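Local coordinates for protein exported gluconolactonase (Xanthomonas campestris pv. campestris, PDB 3DR2) that probably hydrolyses gluconolactone to gluconate, acting as a calcium-binding, six-bladed beta-propeller enzyme of the SMP-30 family, at residues A51-Q56 with A95-V100; F87-A92 with S132-I137; E216-A221 with H228-F233. All blocks are in the same frame, centred on the assembly; numbering follows the deposited sequence.

Contact 1: residues A51-Q56 with A95-V100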
loop_
_atom_site.group_PDB
_atom_site.type_symbol
_atom_site.label_atom_id
_atom_site.label_comp_id
_atom_site.label_asym_id
_atom_site.label_seq_id
_atom_site.Cartn_x
_atom_site.Cartn_y
_atom_site.Cartn_z
ATOM N N ALA A 51 8.761 14.404 9.828
ATOM C CA ALA A 51 9.576 14.891 10.928
ATOM C C ALA A 51 10.955 15.261 10.401
ATOM O O ALA A 51 11.601 14.471 9.707
ATOM C CB ALA A 51 9.700 13.819 12.001
ATOM N N TRP A 52 11.406 16.466 10.730
ATOM C CA TRP A 52 12.716 16.920 10.286
ATOM C C TRP A 52 13.794 16.339 11.191
ATOM O O TRP A 52 13.740 16.485 12.411
ATOM C CB TRP A 52 12.785 18.448 10.300
ATOM C CG TRP A 52 14.152 18.965 9.963
ATOM C CD1 TRP A 52 15.070 19.481 10.831
ATOM C CD2 TRP A 52 14.774 18.968 8.671
ATOM N NE1 TRP A 52 16.225 19.803 10.162
ATOM C CE2 TRP A 52 16.071 19.498 8.836
ATOM C CE3 TRP A 52 14.362 18.570 7.393
ATOM C CZ2 TRP A 52 16.966 19.644 7.765
ATOM C CZ3 TRP A 52 15.251 18.714 6.327
ATOM C CH2 TRP A 52 16.539 19.247 6.524
ATOM N N TRP A 53 14.772 15.687 10.572
ATOM C CA TRP A 53 15.875 15.040 11.273
ATOM C C TRP A 53 17.149 15.839 11.010
ATOM O O TRP A 53 17.851 15.599 10.027
ATOM C CB TRP A 53 16.015 13.613 10.737
ATOM C CG TRP A 53 16.872 12.699 11.546
ATOM C CD1 TRP A 53 17.368 12.919 12.802
ATOM C CD2 TRP A 53 17.290 11.381 11.174
ATOM N NE1 TRP A 53 18.067 11.815 13.232
ATOM C CE2 TRP A 53 18.033 10.856 12.253
ATOM C CE3 TRP A 53 17.108 10.590 10.030
ATOM C CZ2 TRP A 53 18.594 9.574 12.224
ATOM C CZ3 TRP A 53 17.666 9.315 10.002
ATOM C CH2 TRP A 53 18.400 8.822 11.094
ATOM N N GLU A 54 17.438 16.791 11.892
ATOM C CA GLU A 54 18.607 17.656 11.757
ATOM C C GLU A 54 19.931 16.915 11.579
ATOM O O GLU A 54 20.717 17.240 10.682
ATOM C CB GLU A 54 18.705 18.589 12.968
ATOM C CG GLU A 54 19.913 19.524 12.951
ATOM C CD GLU A 54 19.821 20.636 11.912
ATOM O OE1 GLU A 54 18.855 20.677 11.124
ATOM O OE2 GLU A 54 20.735 21.486 11.886
ATOM N N ALA A 55 20.178 15.925 12.427
ATOM C CA ALA A 55 21.420 15.158 12.362
ATOM C C ALA A 55 21.734 14.598 10.971
ATOM O O ALA A 55 22.902 14.443 10.604
ATOM C CB ALA A 55 21.378 14.025 13.376
ATOM N N GLN A 56 20.699 14.302 10.192
ATOM C CA GLN A 56 20.893 13.753 8.854
ATOM C C GLN A 56 20.354 14.673 7.759
ATOM O O GLN A 56 20.310 14.284 6.586
ATOM C CB GLN A 56 20.204 12.384 8.756
ATOM C CG GLN A 56 20.663 11.374 9.802
ATOM C CD GLN A 56 21.307 10.151 9.179
ATOM O OE1 GLN A 56 21.715 9.219 9.878
ATOM N NE2 GLN A 56 21.395 10.143 7.856
ATOM N N ALA A 95 15.501 14.353 21.659
ATOM C CA ALA A 95 16.617 15.242 21.947
ATOM C C ALA A 95 17.967 14.683 21.508
ATOM O O ALA A 95 18.874 15.444 21.169
ATOM C CB ALA A 95 16.640 15.572 23.432
ATOM N N GLN A 96 18.097 13.359 21.504
ATOM C CA GLN A 96 19.348 12.717 21.105
ATOM C C GLN A 96 19.406 12.435 19.602
ATOM O O GLN A 96 20.262 11.682 19.141
ATOM C CB GLN A 96 19.543 11.403 21.867
ATOM C CG GLN A 96 19.770 11.542 23.374
ATOM C CD GLN A 96 18.525 11.957 24.138
ATOM O OE1 GLN A 96 17.466 11.338 24.012
ATOM N NE2 GLN A 96 18.650 13.004 24.946
ATOM N N GLN A 97 18.497 13.058 18.854
ATOM C CA GLN A 97 18.401 12.898 17.406
ATOM C C GLN A 97 18.130 11.465 16.958
ATOM O O GLN A 97 18.608 11.025 15.908
ATOM C CB GLN A 97 19.650 13.447 16.709
ATOM C CG GLN A 97 19.711 14.984 16.649
ATOM C CD GLN A 97 18.574 15.611 15.840
ATOM O OE1 GLN A 97 17.749 16.357 16.373
ATOM N NE2 GLN A 97 18.534 15.317 14.547
ATOM N N ARG A 98 17.363 10.741 17.768
ATOM C CA ARG A 98 16.966 9.374 17.439
ATOM C C ARG A 98 15.525 9.464 16.948
ATOM O O ARG A 98 14.756 10.291 17.431
ATOM C CB ARG A 98 17.014 8.471 18.678
ATOM C CG ARG A 98 18.401 8.183 19.214
ATOM C CD ARG A 98 18.314 7.406 20.522
ATOM N NE ARG A 98 17.685 8.202 21.576
ATOM C CZ ARG A 98 17.663 7.861 22.859
ATOM N NH1 ARG A 98 18.233 6.731 23.259
ATOM N NH2 ARG A 98 17.082 8.657 23.750
ATOM N N LEU A 99 15.159 8.628 15.982
ATOM C CA LEU A 99 13.797 8.644 15.470
ATOM C C LEU A 99 12.890 7.822 16.371
ATOM O O LEU A 99 13.252 6.717 16.776
ATOM C CB LEU A 99 13.737 8.051 14.058
ATOM C CG LEU A 99 14.573 8.691 12.953
ATOM C CD1 LEU A 99 14.245 8.016 11.631
ATOM C CD2 LEU A 99 14.283 10.186 12.880
ATOM N N VAL A 100 11.723 8.370 16.698
ATOM C CA VAL A 100 10.735 7.658 17.499
ATOM C C VAL A 100 9.530 7.493 16.579
ATOM O O VAL A 100 9.270 8.358 15.739
ATOM C CB VAL A 100 10.356 8.430 18.782
ATOM C CG1 VAL A 100 11.539 8.414 19.755
ATOM C CG2 VAL A 100 9.976 9.861 18.446
#

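Contact 2: residues F87-A92 with S132-I137. With CA (calcium ion), chain D.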
loop_
_atom_site.group_PDB
_atom_site.type_symbol
_atom_site.label_atom_id
_atom_site.label_comp_id
_atom_site.label_asym_id
_atom_site.label_seq_id
_atom_site.Cartn_x
_atom_site.Cartn_y
_atom_site.Cartn_z
ATOM N N PHE A 87 3.242 -1.060 9.918
ATOM C CA PHE A 87 2.352 0.070 9.702
ATOM C C PHE A 87 2.692 1.300 10.529
ATOM O O PHE A 87 1.868 1.805 11.291
ATOM C CB PHE A 87 0.899 -0.351 9.948
ATOM C CG PHE A 87 0.446 -1.468 9.059
ATOM C CD1 PHE A 87 0.505 -2.789 9.495
ATOM C CD2 PHE A 87 0.019 -1.208 7.762
ATOM C CE1 PHE A 87 0.146 -3.834 8.646
ATOM C CE2 PHE A 87 -0.339 -2.244 6.907
ATOM C CZ PHE A 87 -0.276 -3.559 7.348
ATOM N N THR A 88 3.920 1.779 10.366
ATOM C CA THR A 88 4.382 2.966 11.068
ATOM C C THR A 88 3.631 4.186 10.539
ATOM O O THR A 88 3.471 4.348 9.324
ATOM C CB THR A 88 5.892 3.153 10.865
ATOM O OG1 THR A 88 6.575 2.016 11.397
ATOM C CG2 THR A 88 6.390 4.402 11.579
ATOM N N ASN A 89 3.172 5.028 11.458
ATOM C CA ASN A 89 2.417 6.232 11.124
ATOM C C ASN A 89 3.227 7.468 11.516
ATOM O O ASN A 89 4.121 7.881 10.785
ATOM C CB ASN A 89 1.062 6.204 11.857
ATOM C CG ASN A 89 0.091 7.267 11.352
ATOM O OD1 ASN A 89 -1.122 7.178 11.587
ATOM N ND2 ASN A 89 0.614 8.273 10.666
ATOM N N GLY A 90 2.939 8.044 12.678
ATOM C CA GLY A 90 3.677 9.221 13.093
ATOM C C GLY A 90 5.161 8.988 13.352
ATOM O O GLY A 90 5.568 7.897 13.755
ATOM N N ASN A 91 5.968 10.018 13.088
ATOM C CA ASN A 91 7.413 9.991 13.341
ATOM C C ASN A 91 7.749 11.290 14.064
ATOM O O ASN A 91 7.059 12.303 13.900
ATOM C CB ASN A 91 8.240 9.970 12.050
ATOM C CG ASN A 91 8.022 8.726 11.231
ATOM O OD1 ASN A 91 8.452 7.632 11.599
ATOM N ND2 ASN A 91 7.348 8.886 10.100
ATOM N N ALA A 92 8.818 11.251 14.851
ATOM C CA ALA A 92 9.300 12.414 15.584
ATOM C C ALA A 92 10.775 12.170 15.868
ATOM O O ALA A 92 11.274 11.062 15.667
ATOM C CB ALA A 92 8.531 12.587 16.885
ATOM N N SER A 132 -3.702 1.875 18.837
ATOM C CA SER A 132 -2.880 2.025 17.636
ATOM C C SER A 132 -2.360 3.459 17.593
ATOM O O SER A 132 -2.989 4.344 17.007
ATOM C CB SER A 132 -3.695 1.714 16.375
ATOM O OG SER A 132 -4.988 2.291 16.437
ATOM N N PRO A 133 -1.212 3.708 18.250
ATOM C CA PRO A 133 -0.585 5.032 18.304
ATOM C C PRO A 133 -0.583 5.642 16.915
ATOM O O PRO A 133 -0.131 5.022 15.950
ATOM C CB PRO A 133 0.810 4.722 18.820
ATOM C CG PRO A 133 0.541 3.591 19.770
ATOM C CD PRO A 133 -0.402 2.718 18.982
ATOM N N ASN A 134 -1.082 6.868 16.836
ATOM C CA ASN A 134 -1.229 7.568 15.571
ATOM C C ASN A 134 -0.169 8.637 15.293
ATOM O O ASN A 134 0.515 8.587 14.267
ATOM C CB ASN A 134 -2.636 8.176 15.533
ATOM C CG ASN A 134 -3.021 8.677 14.161
ATOM O OD1 ASN A 134 -2.462 9.656 13.672
ATOM N ND2 ASN A 134 -3.984 8.007 13.533
ATOM N N ASP A 135 -0.033 9.603 16.194
ATOM C CA ASP A 135 0.957 10.664 16.010
ATOM C C ASP A 135 1.664 10.914 17.343
ATOM O O ASP A 135 1.130 10.583 18.410
ATOM C CB ASP A 135 0.262 11.939 15.501
ATOM C CG ASP A 135 1.191 12.845 14.703
ATOM O OD1 ASP A 135 0.681 13.769 14.026
ATOM O OD2 ASP A 135 2.423 12.640 14.750
ATOM N N LEU A 136 2.867 11.479 17.288
ATOM C CA LEU A 136 3.620 11.738 18.515
ATOM C C LEU A 136 4.525 12.950 18.403
ATOM O O LEU A 136 4.828 13.419 17.303
ATOM C CB LEU A 136 4.467 10.512 18.889
ATOM C CG LEU A 136 5.786 10.257 18.144
ATOM C CD1 LEU A 136 6.402 8.964 18.663
ATOM C CD2 LEU A 136 5.549 10.168 16.638
ATOM N N ILE A 137 4.936 13.463 19.561
ATOM C CA ILE A 137 5.832 14.606 19.642
ATOM C C ILE A 137 6.737 14.379 20.841
ATOM O O ILE A 137 6.456 13.534 21.693
ATOM C CB ILE A 137 5.068 15.944 19.839
ATOM C CG1 ILE A 137 4.270 15.912 21.147
ATOM C CG2 ILE A 137 4.163 16.199 18.644
ATOM C CD1 ILE A 137 3.537 17.214 21.470
HETATM CA CA CA D . -2.570 11.344 11.972
HETATM O O HOH W 1 -3.533 9.334 10.747
HETATM O O HOH W 2 4.365 12.659 12.912
HETATM O O HOH W 3 6.087 14.819 15.499
HETATM O O HOH W 4 -0.294 10.608 12.252
HETATM O O HOH W 5 -1.758 13.287 13.115
HETATM O O HOH W 6 -1.422 12.854 10.421
#

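Contact 3: residues E216-A221 with H228-F233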
loop_
_atom_site.group_PDB
_atom_site.type_symbol
_atom_site.label_atom_id
_atom_site.label_comp_id
_atom_site.label_asym_id
_atom_site.label_seq_id
_atom_site.Cartn_x
_atom_site.Cartn_y
_atom_site.Cartn_z
ATOM N N GLU A 216 -12.458 18.522 15.434
ATOM C CA GLU A 216 -11.876 19.804 15.778
ATOM C C GLU A 216 -10.455 19.680 16.300
ATOM O O GLU A 216 -9.916 18.584 16.459
ATOM C CB GLU A 216 -12.710 20.444 16.893
ATOM C CG GLU A 216 -12.646 19.622 18.188
ATOM C CD GLU A 216 -13.337 20.272 19.377
ATOM O OE1 GLU A 216 -12.698 20.383 20.446
ATOM O OE2 GLU A 216 -14.514 20.663 19.249
ATOM N N ILE A 217 -9.864 20.837 16.560
ATOM C CA ILE A 217 -8.549 20.915 17.166
ATOM C C ILE A 217 -8.918 21.414 18.554
ATOM O O ILE A 217 -9.585 22.447 18.703
ATOM C CB ILE A 217 -7.629 21.941 16.490
ATOM C CG1 ILE A 217 -7.328 21.506 15.054
ATOM C CG2 ILE A 217 -6.325 22.060 17.280
ATOM C CD1 ILE A 217 -6.411 22.459 14.313
ATOM N N THR A 218 -8.510 20.660 19.565
ATOM C CA THR A 218 -8.809 20.987 20.950
ATOM C C THR A 218 -7.554 21.490 21.653
ATOM O O THR A 218 -6.448 21.075 21.327
ATOM C CB THR A 218 -9.329 19.737 21.682
ATOM O OG1 THR A 218 -10.346 19.114 20.887
ATOM C CG2 THR A 218 -9.904 20.107 23.039
ATOM N N ALA A 219 -7.732 22.386 22.617
ATOM C CA ALA A 219 -6.604 22.923 23.360
ATOM C C ALA A 219 -6.734 22.566 24.834
ATOM O O ALA A 219 -7.829 22.579 25.396
ATOM C CB ALA A 219 -6.537 24.433 23.191
ATOM N N PHE A 220 -5.605 22.234 25.448
ATOM C CA PHE A 220 -5.553 21.876 26.863
ATOM C C PHE A 220 -4.502 22.728 27.551
ATOM O O PHE A 220 -3.551 23.195 26.918
ATOM C CB PHE A 220 -5.137 20.418 27.039
ATOM C CG PHE A 220 -6.174 19.420 26.626
ATOM C CD1 PHE A 220 -7.141 18.992 27.525
ATOM C CD2 PHE A 220 -6.141 18.853 25.353
ATOM C CE1 PHE A 220 -8.056 18.011 27.170
ATOM C CE2 PHE A 220 -7.052 17.871 24.986
ATOM C CZ PHE A 220 -8.013 17.443 25.896
ATOM N N ALA A 221 -4.668 22.922 28.853
ATOM C CA ALA A 221 -3.696 23.675 29.623
ATOM C C ALA A 221 -2.769 22.632 30.237
ATOM O O ALA A 221 -3.227 21.710 30.907
ATOM C CB ALA A 221 -4.390 24.476 30.728
ATOM N N HIS A 228 -5.392 20.535 31.819
ATOM C CA HIS A 228 -6.567 21.177 32.388
ATOM C C HIS A 228 -7.282 22.027 31.349
ATOM O O HIS A 228 -6.830 22.159 30.213
ATOM C CB HIS A 228 -6.153 22.072 33.562
ATOM C CG HIS A 228 -5.564 21.329 34.722
ATOM N ND1 HIS A 228 -6.325 20.564 35.580
ATOM C CD2 HIS A 228 -4.287 21.231 35.163
ATOM C CE1 HIS A 228 -5.542 20.027 36.501
ATOM N NE2 HIS A 228 -4.301 20.415 36.269
ATOM N N ASP A 229 -8.409 22.592 31.768
ATOM C CA ASP A 229 -9.226 23.479 30.951
ATOM C C ASP A 229 -9.368 23.130 29.474
ATOM O O ASP A 229 -8.943 23.881 28.600
ATOM C CB ASP A 229 -8.702 24.904 31.101
ATOM C CG ASP A 229 -8.442 25.272 32.552
ATOM O OD1 ASP A 229 -9.319 24.995 33.399
ATOM O OD2 ASP A 229 -7.366 25.835 32.847
ATOM N N ARG A 230 -9.997 21.992 29.212
ATOM C CA ARG A 230 -10.245 21.514 27.856
ATOM C C ARG A 230 -11.147 22.522 27.139
ATOM O O ARG A 230 -12.138 22.991 27.710
ATOM C CB ARG A 230 -10.932 20.157 27.953
ATOM C CG ARG A 230 -11.104 19.373 26.679
ATOM C CD ARG A 230 -11.419 17.948 27.106
ATOM N NE ARG A 230 -11.553 16.993 26.016
ATOM C CZ ARG A 230 -11.454 15.678 26.183
ATOM N NH1 ARG A 230 -11.212 15.182 27.390
ATOM N NH2 ARG A 230 -11.611 14.862 25.150
ATOM N N ARG A 231 -10.813 22.849 25.895
ATOM C CA ARG A 231 -11.601 23.811 25.133
ATOM C C ARG A 231 -11.398 23.663 23.627
ATOM O O ARG A 231 -10.347 23.205 23.171
ATOM C CB ARG A 231 -11.206 25.229 25.541
ATOM C CG ARG A 231 -9.718 25.486 25.369
ATOM C CD ARG A 231 -9.301 26.856 25.865
ATOM N NE ARG A 231 -7.876 27.104 25.650
ATOM C CZ ARG A 231 -6.889 26.510 26.321
ATOM N NH1 ARG A 231 -7.152 25.616 27.268
ATOM N NH2 ARG A 231 -5.630 26.824 26.048
ATOM N N HIS A 232 -12.407 24.066 22.863
ATOM C CA HIS A 232 -12.331 24.013 21.412
ATOM C C HIS A 232 -11.401 25.131 20.965
ATOM O O HIS A 232 -11.539 26.270 21.408
ATOM C CB HIS A 232 -13.719 24.215 20.800
ATOM C CG HIS A 232 -13.702 24.457 19.321
ATOM N ND1 HIS A 232 -13.418 25.688 18.770
ATOM C CD2 HIS A 232 -13.941 23.626 18.279
ATOM C CE1 HIS A 232 -13.487 25.606 17.452
ATOM N NE2 HIS A 232 -13.803 24.366 17.129
ATOM N N PHE A 233 -10.448 24.803 20.096
ATOM C CA PHE A 233 -9.505 25.796 19.605
ATOM C C PHE A 233 -9.852 26.251 18.193
ATOM O O PHE A 233 -9.892 27.448 17.913
ATOM C CB PHE A 233 -8.074 25.250 19.643
ATOM C CG PHE A 233 -7.069 26.145 18.971
ATOM C CD1 PHE A 233 -6.610 25.858 17.687
ATOM C CD2 PHE A 233 -6.602 27.293 19.608
ATOM C CE1 PHE A 233 -5.701 26.701 17.046
ATOM C CE2 PHE A 233 -5.690 28.147 18.972
ATOM C CZ PHE A 233 -5.242 27.849 17.695
HETATM O O HOH W 7 -3.850 26.530 27.796
#

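Contact 1: residues A51-Q56 with A95-V100
Q97 reaches across to W53 and A55 and, with W53 and L99, accounts for most of the surface this contact hides. Its backbone carbonyl takes the indole N-H: W53 NE1 lies 2.8 Å from Q97 O, in a moderately bent bond (151° at the hydrogen). The N-H comes to the oxygen from above the carbonyl plane, 45° out of it, and not along a lone pair. The chain of Q97, bent at chi2, folds along the 3-10 segment 54-56, bringing Q97 CG to 3.8 Å from A55 CB. The contact illustrates how neighbouring blades of a beta propeller are joined at the surface: strand 47-53 is the edge of one antiparallel sheet, and 95-100 is the loop and strand start of the next. L99 supplies the apolar half. Its CD2 sits over the five-membered ring of W53, 3.8 Å from the centroid and only 13° off the normal, a CH-pi contact, while L99 CD1 is 4.0 Å from W53 CZ3. On the opposite face Q56 CG rests toward the rim of the indole, which is thereby clasped between a leucine methyl and a glutamine methylene. V60 and V93 adjoin the same cluster.

Contact 2: residues F87-A92 with S132-I137
The amides of N89 and N134 meet across the seam between two consecutive blades of the beta propeller, where the inner-edge strands 88-93 and 136-138 run in roughly the same direction beside the calcium ion bound by N134. They cross at a slant, the planes 55° apart, and N89 OD1 comes to 3.5 Å from N134 OD1. Both oxygens are acceptors, and the two side chains are connected through a metal-bound water. N134 holds its CG trans to the backbone N (chi1 -168°), which leads OD1 to the calcium ion at 2.4 Å, while ND2 donates to that water, which in turn gives N89 OD1 a weak bond. N89 is thus a second-shell residue, touching a coordinated water; E48, N191 and D242 are the other protein ligands of the ion. The carbonyl of N134 is gripped twice, by G90 N, 2.9 Å from N134 O, and by a second calcium-bound water. With no side chain at G90, the backbones approach closely there, G90 CA and D135 CA being 4.2 Å apart.

Farther along, L136 adds an apolar contact. It places CG between its own N and carbonyl carbon (chi1 78°), so that CD2 presses on the peptide of the other strand, 3.5 Å from G90 C, and CG meets A92 CB. D135 stands beside this packing with its carboxylate divided: OD1 accepts from another calcium-bound water and from N281, and OD2 takes L136 N on its anti side but tilted out of the carboxylate plane. The strands themselves are bridged by a water that donates both to N91 O, at 3.1 Å, and to L136 O, at 2.6 Å.

Contact 3: residues E216-A221 with H228-F233
E216 meets H232 edge-on: its carboxylate, turned 83° from the imidazole, puts OE2 in the ring plane, 3.2 Å from H232 CD2. The polar ends are anchored by others, H232 NE2 by S235 and E216 OE2 by S214, while E216 OE1 receives T218 OG1 on its anti lone pair. At I217 the carbonyl accepts F233 N in its own plane, next to a further backbone bond between I217 and A234; the side chains of I217 and F233 run side by side in the same direction, with I217 CG2 3.8 Å from F233 CD1. T218, in a non-hydrogen-bonded pair with H232, turns CG2 trans to its own N, which brings that methyl to 3.1 Å from R231 O.

A219 and R231 form a hydrogen-bonded pair, and the bond from A219 N to R231 O is almost straight (177°). A219 CB lies over the centre of the R231 guanidinium, 3.7 Å above its plane, and R231 NH1 is tied back to D229 O. This is the outer beta hairpin of a propeller blade, strands 216-223 and 226-234, and it exemplifies how a beta bulge shifts the register by one residue, here between A219 and A221. D229 takes a left-handed backbone conformation in the bulge.

F220 shares its side with R230. The extended arginine runs alongside the ring, R230 CD being 3.4 Å from F220 CE1, and F220 CZ lies over the guanidinium toward its rim, the planes 59° apart; R230 NH2 continues to D186 O, and L187 touches both side chains. Beyond the bulge A221 resumes the pairing with H228 through two short bonds, A221 N to H228 O at 2.7 Å and H228 N to A221 O at 2.6 Å.

How the contacts relate
Contacts 1 and 2 are successive seams between blades, sharing the blade of strands 88-93 and 99-103, their centres 14 Å apart. Within that blade V100 N probably bonds to A92 O at 2.9 Å; across blades V100 CG2 packs on L136 CD1 at 3.7 Å and A51 on N91 and A92. N134 of contact 2 binds a calcium ion, and the contact's centre lies about 7 Å from that of the chain, against about 14 Å for contact 1. Contact 3 belongs to a later blade, its centre 21 Å from that of contact 2 and 28 Å from that of contact 1; nearest atoms are about 11 and 18 Å away. The I217 side chain lies about 12 Å from a bound calcium ion.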